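Local coordinates for protein octenoyl-CoA reductase/carboxylase (Streptomyces sp., PDB 4A0S) that carries out the NADPH-dependent reductive carboxylation of 2-octenoyl-CoA, probably supplying an extender unit for cinnabaramide polyketide biosynthesis, at residues R208-D213 / I309-T314. Sequence-based numbering, arbitrary orientation.
With NAP (NADP nicotinamide-adenine-dinucleotide phosphate), chain F.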
ATOM      1  N   ARG A 208      12.829  -9.477  -1.089  1.00 15.53           N
ATOM      2  CA  ARG A 208      11.554  -9.162  -1.730  1.00 15.51           C
ATOM      3  C   ARG A 208      10.395  -9.697  -0.884  1.00 15.66           C
ATOM      4  O   ARG A 208       9.437  -8.994  -0.617  1.00 15.69           O
ATOM      5  CB  ARG A 208      11.474  -9.762  -3.134  1.00 15.46           C
ATOM      6  CG  ARG A 208      10.154  -9.413  -3.801  1.00 15.47           C
ATOM      7  CD  ARG A 208      10.057  -9.879  -5.237  1.00 15.46           C
ATOM      8  NE  ARG A 208       8.752  -9.530  -5.777  1.00 15.53           N
ATOM      9  CZ  ARG A 208       8.511  -8.458  -6.535  1.00 15.48           C
ATOM     10  NH1 ARG A 208       9.483  -7.601  -6.841  1.00 15.36           N
ATOM     11  NH2 ARG A 208       7.286  -8.228  -6.982  1.00 15.59           N
ATOM     12  N   MET A 209      10.518 -10.953  -0.471  1.00 15.78           N
ATOM     13  CA  MET A 209       9.496 -11.627   0.311  1.00 15.97           C
ATOM     14  C   MET A 209       9.195 -10.949   1.631  1.00 16.06           C
ATOM     15  O   MET A 209       8.070 -10.983   2.076  1.00 16.20           O
ATOM     16  CB  MET A 209       9.956 -13.059   0.584  1.00 16.11           C
ATOM     17  CG  MET A 209       9.989 -13.887  -0.693  1.00 16.10           C
ATOM     18  SD  MET A 209      10.662 -15.511  -0.405  1.00 16.31           S
ATOM     19  CE  MET A 209       9.319 -16.264   0.526  1.00 16.60           C
ATOM     20  N   LEU A 210      10.200 -10.351   2.258  1.00 16.02           N
ATOM     21  CA  LEU A 210      10.047  -9.934   3.650  1.00 16.17           C
ATOM     22  C   LEU A 210      10.235  -8.463   3.870  1.00 16.11           C
ATOM     23  O   LEU A 210       9.573  -7.893   4.712  1.00 16.24           O
ATOM     24  CB  LEU A 210      11.034 -10.672   4.555  1.00 16.31           C
ATOM     25  CG  LEU A 210      10.845 -12.179   4.644  1.00 16.47           C
ATOM     26  CD1 LEU A 210      12.036 -12.765   5.395  1.00 16.60           C
ATOM     27  CD2 LEU A 210       9.524 -12.503   5.363  1.00 16.67           C
ATOM     28  N   VAL A 211      11.179  -7.863   3.150  1.00 15.96           N
ATOM     29  CA  VAL A 211      11.517  -6.488   3.456  1.00 15.96           C
ATOM     30  C   VAL A 211      10.771  -5.551   2.537  1.00 15.85           C
ATOM     31  O   VAL A 211      10.233  -4.534   2.973  1.00 15.93           O
ATOM     32  CB  VAL A 211      13.037  -6.229   3.379  1.00 15.92           C
ATOM     33  CG1 VAL A 211      13.352  -4.738   3.670  1.00 15.98           C
ATOM     34  CG2 VAL A 211      13.791  -7.158   4.346  1.00 16.08           C
ATOM     35  N   SER A 212      10.770  -5.909   1.256  1.00 15.70           N
ATOM     36  CA  SER A 212      10.263  -5.055   0.202  1.00 15.61           C
ATOM     37  C   SER A 212       8.784  -4.783   0.345  1.00 15.71           C
ATOM     38  O   SER A 212       8.030  -5.632   0.830  1.00 15.81           O
ATOM     39  CB  SER A 212      10.485  -5.717  -1.152  1.00 15.49           C
ATOM     40  OG  SER A 212      10.030  -4.851  -2.169  1.00 15.44           O
ATOM     41  N   ASP A 213       8.355  -3.614  -0.132  1.00 15.71           N
ATOM     42  CA  ASP A 213       6.926  -3.362  -0.219  1.00 15.81           C
ATOM     43  C   ASP A 213       6.277  -4.232  -1.296  1.00 15.78           C
ATOM     44  O   ASP A 213       5.078  -4.224  -1.451  1.00 15.90           O
ATOM     45  CB  ASP A 213       6.594  -1.878  -0.402  1.00 15.87           C
ATOM     46  CG  ASP A 213       7.010  -1.321  -1.755  1.00 15.77           C
ATOM     47  OD1 ASP A 213       7.565  -2.056  -2.603  1.00 15.64           O
ATOM     48  OD2 ASP A 213       6.764  -0.100  -1.956  1.00 16.50           O
ATOM     49  N   ILE A 309       4.079 -13.184   9.558  1.00 17.85           N
ATOM     50  CA  ILE A 309       4.466 -13.572   8.211  1.00 17.60           C
ATOM     51  C   ILE A 309       5.017 -14.974   8.302  1.00 17.74           C
ATOM     52  O   ILE A 309       5.823 -15.272   9.185  1.00 17.87           O
ATOM     53  CB  ILE A 309       5.548 -12.644   7.626  1.00 17.30           C
ATOM     54  CG1 ILE A 309       5.046 -11.201   7.511  1.00 17.18           C
ATOM     55  CG2 ILE A 309       6.023 -13.135   6.237  1.00 17.09           C
ATOM     56  CD1 ILE A 309       6.193 -10.207   7.420  1.00 17.00           C
ATOM     57  N   VAL A 310       4.572 -15.825   7.390  1.00 17.75           N
ATOM     58  CA  VAL A 310       5.145 -17.134   7.251  1.00 17.86           C
ATOM     59  C   VAL A 310       5.920 -17.110   5.956  1.00 17.58           C
ATOM     60  O   VAL A 310       5.390 -16.794   4.892  1.00 17.43           O
ATOM     61  CB  VAL A 310       4.086 -18.230   7.198  1.00 18.15           C
ATOM     62  CG1 VAL A 310       4.747 -19.577   7.070  1.00 18.30           C
ATOM     63  CG2 VAL A 310       3.203 -18.148   8.432  1.00 18.45           C
ATOM     64  N   PHE A 311       7.183 -17.467   6.075  1.00 17.55           N
ATOM     65  CA  PHE A 311       8.119 -17.446   4.975  1.00 17.32           C
ATOM     66  C   PHE A 311       8.140 -18.855   4.407  1.00 17.47           C
ATOM     67  O   PHE A 311       8.700 -19.780   4.999  1.00 17.67           O
ATOM     68  CB  PHE A 311       9.482 -17.023   5.509  1.00 17.25           C
ATOM     69  CG  PHE A 311      10.529 -16.836   4.454  1.00 17.02           C
ATOM     70  CD1 PHE A 311      11.338 -17.895   4.067  1.00 17.10           C
ATOM     71  CD2 PHE A 311      10.727 -15.593   3.874  1.00 16.77           C
ATOM     72  CE1 PHE A 311      12.322 -17.723   3.088  1.00 16.93           C
ATOM     73  CE2 PHE A 311      11.713 -15.401   2.917  1.00 16.60           C
ATOM     74  CZ  PHE A 311      12.506 -16.480   2.513  1.00 16.68           C
ATOM     75  N   GLU A 312       7.453 -19.015   3.280  1.00 17.58           N
ATOM     76  CA  GLU A 312       7.303 -20.295   2.624  1.00 17.86           C
ATOM     77  C   GLU A 312       8.227 -20.510   1.445  1.00 17.86           C
ATOM     78  O   GLU A 312       8.655 -19.570   0.785  1.00 18.08           O
ATOM     79  CB  GLU A 312       5.865 -20.456   2.145  1.00 18.31           C
ATOM     80  CG  GLU A 312       5.040 -21.255   3.073  1.00 18.60           C
ATOM     81  CD  GLU A 312       5.322 -22.734   2.946  1.00 19.75           C
ATOM     82  OE1 GLU A 312       6.004 -23.132   1.992  1.00 18.72           O
ATOM     83  OE2 GLU A 312       4.838 -23.494   3.791  1.00 19.70           O
ATOM     84  N   HIS A 313       8.515 -21.778   1.180  1.00 18.08           N
ATOM     85  CA  HIS A 313       9.248 -22.187  -0.010  1.00 18.04           C
ATOM     86  C   HIS A 313       9.398 -23.699   0.027  1.00 18.28           C
ATOM     87  O   HIS A 313       9.718 -24.322  -0.969  1.00 18.09           O
ATOM     88  CB  HIS A 313      10.615 -21.537  -0.055  1.00 17.38           C
ATOM     89  CG  HIS A 313      11.418 -21.763   1.181  1.00 17.95           C
ATOM     90  ND1 HIS A 313      12.276 -22.834   1.328  1.00 17.66           N
ATOM     91  CD2 HIS A 313      11.506 -21.046   2.326  1.00 17.43           C
ATOM     92  CE1 HIS A 313      12.859 -22.762   2.512  1.00 17.74           C
ATOM     93  NE2 HIS A 313      12.406 -21.689   3.135  1.00 17.68           N
ATOM     94  N   THR A 314       9.151 -24.266   1.204  1.00 18.90           N
ATOM     95  CA  THR A 314       9.262 -25.698   1.418  1.00 19.44           C
ATOM     96  C   THR A 314       8.157 -26.424   0.693  1.00 19.89           C
ATOM     97  O   THR A 314       8.335 -27.569   0.318  1.00 20.59           O
ATOM     98  CB  THR A 314       9.220 -26.052   2.901  1.00 19.67           C
ATOM     99  OG1 THR A 314       8.420 -25.091   3.604  1.00 19.17           O
ATOM    100  CG2 THR A 314      10.626 -26.043   3.463  1.00 19.37           C
TER
HETATM  101  PA  NAP F1447      18.198 -24.730   0.232  1.00  5.60           P
HETATM  102  O1A NAP F1447      19.478 -23.861   0.523  1.00  7.99           O
HETATM  103  O2A NAP F1447      18.426 -26.176  -0.094  1.00  7.57           O
HETATM  104  O5B NAP F1447      17.332 -24.639   1.500  1.00  8.14           O
HETATM  105  C5B NAP F1447      16.048 -25.226   1.441  1.00  9.24           C
HETATM  106  C4B NAP F1447      15.667 -25.580   2.869  1.00  8.98           C
HETATM  107  O4B NAP F1447      14.343 -26.128   2.789  1.00  7.77           O
HETATM  108  C3B NAP F1447      16.575 -26.662   3.491  1.00  7.70           C
HETATM  109  O3B NAP F1447      17.276 -26.022   4.537  1.00  8.15           O
HETATM  110  C2B NAP F1447      15.609 -27.633   4.154  1.00  8.37           C
HETATM  111  O2B NAP F1447      15.284 -27.241   5.486  1.00  8.43           O
HETATM  112  C1B NAP F1447      14.370 -27.520   3.341  1.00  8.36           C
HETATM  113  N9A NAP F1447      14.487 -28.451   2.190  1.00 13.12           N
HETATM  114  C8A NAP F1447      15.582 -28.833   1.513  1.00 16.20           C
HETATM  115  N7A NAP F1447      15.247 -29.659   0.513  1.00 13.35           N
HETATM  116  C5A NAP F1447      13.929 -29.788   0.576  1.00 14.95           C
HETATM  117  C6A NAP F1447      13.036 -30.522  -0.165  1.00 14.65           C
HETATM  118  N6A NAP F1447      13.470 -31.253  -1.190  1.00 16.70           N
HETATM  119  N1A NAP F1447      11.752 -30.446   0.149  1.00 12.42           N
HETATM  120  C2A NAP F1447      11.322 -29.682   1.149  1.00 11.40           C
HETATM  121  N3A NAP F1447      12.144 -28.984   1.901  1.00 13.73           N
HETATM  122  C4A NAP F1447      13.450 -29.025   1.622  1.00 13.93           C
HETATM  123  O3  NAP F1447      17.335 -24.077  -0.949  1.00  5.52           O
HETATM  124  PN  NAP F1447      16.926 -22.523  -0.993  1.00  3.29           P
HETATM  125  O1N NAP F1447      18.082 -21.902  -1.852  1.00  3.54           O
HETATM  126  O2N NAP F1447      16.629 -21.923   0.357  1.00  4.92           O
HETATM  127  O5D NAP F1447      15.633 -22.677  -1.916  1.00  2.78           O
HETATM  128  C5D NAP F1447      14.504 -23.272  -1.282  1.00  2.00           C
HETATM  129  C4D NAP F1447      13.422 -23.273  -2.324  1.00  3.10           C
HETATM  130  O4D NAP F1447      13.229 -21.870  -2.716  1.00  8.66           O
HETATM  131  C3D NAP F1447      13.818 -24.004  -3.608  1.00  8.53           C
HETATM  132  O3D NAP F1447      12.599 -24.672  -3.994  1.00 10.58           O
HETATM  133  C2D NAP F1447      14.173 -22.895  -4.575  1.00  6.73           C
HETATM  134  O2D NAP F1447      13.939 -23.288  -5.948  1.00 10.19           O
HETATM  135  C1D NAP F1447      13.107 -21.896  -4.167  1.00  7.52           C
HETATM  136  N1N NAP F1447      13.649 -20.587  -4.444  1.00  7.99           N
HETATM  137  C2N NAP F1447      12.843 -19.716  -5.145  1.00  6.94           C
HETATM  138  C3N NAP F1447      13.370 -18.479  -5.387  1.00  7.02           C
HETATM  139  C7N NAP F1447      12.509 -17.551  -6.152  1.00  4.75           C
HETATM  140  O7N NAP F1447      11.344 -17.835  -6.451  1.00  7.85           O
HETATM  141  N7N NAP F1447      13.135 -16.458  -6.496  1.00  2.01           N
HETATM  142  C4N NAP F1447      14.646 -18.104  -4.956  1.00  8.98           C
HETATM  143  C5N NAP F1447      15.460 -18.964  -4.240  1.00  8.81           C
HETATM  144  C6N NAP F1447      14.947 -20.224  -3.975  1.00  9.99           C
HETATM  145  P2B NAP F1447      14.620 -28.391   6.394  1.00 12.20           P
HETATM  146  O1X NAP F1447      14.886 -27.658   7.825  1.00 12.30           O
HETATM  147  O2X NAP F1447      13.039 -28.509   6.107  1.00 15.96           O
HETATM  148  O3X NAP F1447      15.483 -29.585   6.063  1.00 11.34           O
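Strand 309-312, an inner strand of the Rossmann-type parallel sheet that binds NADP, receives the last part of helix 200-210 through a Met-aromatic contact between M209 and F311. The methyl CE of M209 sits over one face of the F311 ring, 3.7 Å from its centroid and 20° off the ring normal, a CH-pi contact. M209 SD lies oblique to the same ring, 3.5 Å from F311 CE2. The bend at chi3 (72°) turns M209 CE over the ring and to 3.4 Å from E312 O, a path an unbranched, flexible thioether can follow. L210 approaches the ring obliquely, its CD1 3.5 Å from F311 CD2, while its second methyl, CD2, reaches I309 CG2 at 3.7 Å, so the forked leucine bridges two strand residues. F311 has CG anti to its own nitrogen (chi1 -175°), which carries the ring in beside M209 and L210. Phenylalanine suits this place because its flat ring offers a face to the M209 methyl and still packs against L210 and A237 of helix 232-243. Replacing F311 with an alanine would probably leave the M209 methyl without its aromatic face and open a gap beside L210. Beyond the strand, H313 and T314 line the cofactor pocket, H313 ND1 approaching NAP C5D at 3.5 Å. A dinucleotide lying at the C-terminal ends of parallel strands is the hallmark of the Rossmann fold, here in a medium-chain dehydrogenase/reductase setting.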